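Local coordinates for protein diguanylate cyclase (Marinobacter aquaeolei VT8, PDB 3IGN) that probably makes the second messenger cyclic di-GMP from two molecules of GTP through this GGDEF domain, which holds the product in the crystal, at residues A[25-28]-A[29-32]. Numbering follows the deposited sequence.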
ATOM      1  N   LEU A  25      13.184   1.320  -5.714  1.00 24.46           N
ATOM      2  CA  LEU A  25      12.508   2.514  -6.237  1.00 23.48           C
ATOM      3  C   LEU A  25      12.273   3.528  -5.118  1.00 21.63           C
ATOM      4  O   LEU A  25      12.385   4.742  -5.327  1.00 21.38           O
ATOM      5  CB  LEU A  25      11.178   2.130  -6.891  1.00 26.12           C
ATOM      6  CG  LEU A  25      11.146   2.011  -8.425  1.00 30.95           C
ATOM      7  CD1 LEU A  25      12.428   1.405  -8.940  1.00 36.10           C
ATOM      8  CD2 LEU A  25       9.940   1.196  -8.855  1.00 29.22           C
ATOM      9  N   VAL A  26      11.941   3.034  -3.930  1.00 18.21           N
ATOM     10  CA  VAL A  26      11.752   3.921  -2.777  1.00 17.90           C
ATOM     11  C   VAL A  26      13.073   4.633  -2.496  1.00 19.87           C
ATOM     12  O   VAL A  26      13.111   5.838  -2.257  1.00 18.69           O
ATOM     13  CB  VAL A  26      11.355   3.130  -1.504  1.00 17.39           C
ATOM     14  CG1 VAL A  26      11.322   4.059  -0.296  1.00 18.00           C
ATOM     15  CG2 VAL A  26       9.991   2.500  -1.694  1.00 18.87           C
ATOM     16  N   ASP A  27      14.160   3.874  -2.519  1.00 20.06           N
ATOM     17  CA  ASP A  27      15.484   4.430  -2.274  1.00 21.15           C
ATOM     18  C   ASP A  27      15.829   5.461  -3.351  1.00 20.66           C
ATOM     19  O   ASP A  27      16.404   6.513  -3.047  1.00 19.41           O
ATOM     20  CB  ASP A  27      16.523   3.299  -2.245  1.00 23.69           C
ATOM     21  CG  ASP A  27      17.914   3.781  -1.850  1.00 31.41           C
ATOM     22  OD1 ASP A  27      18.030   4.823  -1.170  1.00 31.81           O
ATOM     23  OD2 ASP A  27      18.895   3.099  -2.206  1.00 37.28           O
ATOM     24  N   ALA A  28      15.463   5.176  -4.598  1.00 19.03           N
ATOM     25  CA  ALA A  28      15.744   6.104  -5.694  1.00 20.25           C
ATOM     26  C   ALA A  28      14.972   7.405  -5.498  1.00 21.15           C
ATOM     27  O   ALA A  28      15.516   8.498  -5.708  1.00 20.94           O
ATOM     28  CB  ALA A  28      15.380   5.473  -7.029  1.00 20.64           C
ATOM     29  N   GLU A  29      13.708   7.298  -5.092  1.00 19.35           N
ATOM     30  CA  GLU A  29      12.909   8.502  -4.873  1.00 18.96           C
ATOM     31  C   GLU A  29      13.447   9.297  -3.679  1.00 19.43           C
ATOM     32  O   GLU A  29      13.444  10.531  -3.692  1.00 19.25           O
ATOM     33  CB  GLU A  29      11.442   8.142  -4.657  1.00 18.20           C
ATOM     34  CG  GLU A  29      10.485   9.349  -4.626  1.00 19.67           C
ATOM     35  CD  GLU A  29      10.408  10.102  -5.953  1.00 20.06           C
ATOM     36  OE1 GLU A  29      10.506   9.471  -7.025  1.00 23.89           O
ATOM     37  OE2 GLU A  29      10.217  11.331  -5.934  1.00 22.86           O
ATOM     38  N   TYR A  30      13.916   8.588  -2.654  1.00 19.99           N
ATOM     39  CA  TYR A  30      14.487   9.224  -1.467  1.00 19.28           C
ATOM     40  C   TYR A  30      15.703  10.071  -1.852  1.00 17.96           C
ATOM     41  O   TYR A  30      15.829  11.220  -1.424  1.00 17.90           O
ATOM     42  CB  TYR A  30      14.912   8.157  -0.439  1.00 19.78           C
ATOM     43  CG  TYR A  30      15.657   8.715   0.750  1.00 18.21           C
ATOM     44  CD1 TYR A  30      14.970   9.296   1.819  1.00 18.75           C
ATOM     45  CD2 TYR A  30      17.048   8.707   0.789  1.00 18.76           C
ATOM     46  CE1 TYR A  30      15.651   9.863   2.893  1.00 19.54           C
ATOM     47  CE2 TYR A  30      17.743   9.276   1.858  1.00 20.58           C
ATOM     48  CZ  TYR A  30      17.034   9.856   2.903  1.00 20.50           C
ATOM     49  OH  TYR A  30      17.706  10.470   3.932  1.00 21.57           O
ATOM     50  N   GLU A  31      16.602   9.511  -2.657  1.00 19.69           N
ATOM     51  CA  GLU A  31      17.792  10.257  -3.077  1.00 21.59           C
ATOM     52  C   GLU A  31      17.438  11.422  -3.997  1.00 21.66           C
ATOM     53  O   GLU A  31      18.121  12.451  -3.989  1.00 23.71           O
ATOM     54  CB  GLU A  31      18.803   9.331  -3.768  1.00 22.48           C
ATOM     55  CG  GLU A  31      19.539   8.397  -2.820  1.00 25.86           C
ATOM     56  CD  GLU A  31      20.355   9.140  -1.764  1.00 29.46           C
ATOM     57  OE1 GLU A  31      20.747  10.310  -2.002  1.00 30.80           O
ATOM     58  OE2 GLU A  31      20.618   8.551  -0.700  1.00 29.19           O
ATOM     59  N   ARG A  32      16.373  11.274  -4.782  1.00 16.65           N
ATOM     60  CA  ARG A  32      15.932  12.343  -5.669  1.00 18.86           C
ATOM     61  C   ARG A  32      15.466  13.499  -4.789  1.00 19.32           C
ATOM     62  O   ARG A  32      15.771  14.660  -5.058  1.00 20.82           O
ATOM     63  CB  ARG A  32      14.788  11.871  -6.567  1.00 17.87           C
ATOM     64  CG  ARG A  32      14.358  12.886  -7.634  1.00 17.61           C
ATOM     65  CD  ARG A  32      13.381  12.248  -8.630  1.00 18.19           C
ATOM     66  NE  ARG A  32      12.825  13.219  -9.574  1.00 20.00           N
ATOM     67  CZ  ARG A  32      12.562  12.950 -10.847  1.00 19.85           C
ATOM     68  NH1 ARG A  32      12.805  11.735 -11.330  1.00 21.34           N
ATOM     69  NH2 ARG A  32      12.091  13.895 -11.651  1.00 17.83           N
TER
HETATM   70  O   HOH W   1      20.433   5.838  -0.760  1.00 40.45           O
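Glu31 reaches back over one helical turn to Asp27. Its CB lies 3.8 Å from Asp27 O, the acceptor for the backbone N of Glu31. CG turns to the side of the backbone N (chi1 -73°) and passes 3.7 Å from Asp27 O. The chain then bends at chi2, and the carboxylate ends near that of Asp27. OE2 also lies at the edge of the Tyr30 ring, in the ring plane. Asp27 OD1 and Glu31 OE2 stay 4.6 Å apart. A water bridges them: it donates one hydrogen to Asp27 OD1 at 2.6 Å and the other to Glu31 OE2 at 2.7 Å. This probably eases the repulsion between two like charges. The turn belongs to helix 19-36 of the GGDEF domain. Four i to i+4 backbone bonds run through it, from Glu29 N to Leu25 O, Tyr30 N to Val26 O, Glu31 N to Asp27 O and Arg32 N to Ala28 O. Tyr30 starts out beside the same carbonyl as Glu31, with CB 3.4 Å from Asp27 O. The Tyr30 side chain touches Tyr144 of helix 144-160, and OH is hydrogen-bonded to Pro141 O. Val26 packs on Tyr144 and Trp147 of that helix and on Ile94 of strand 90-96.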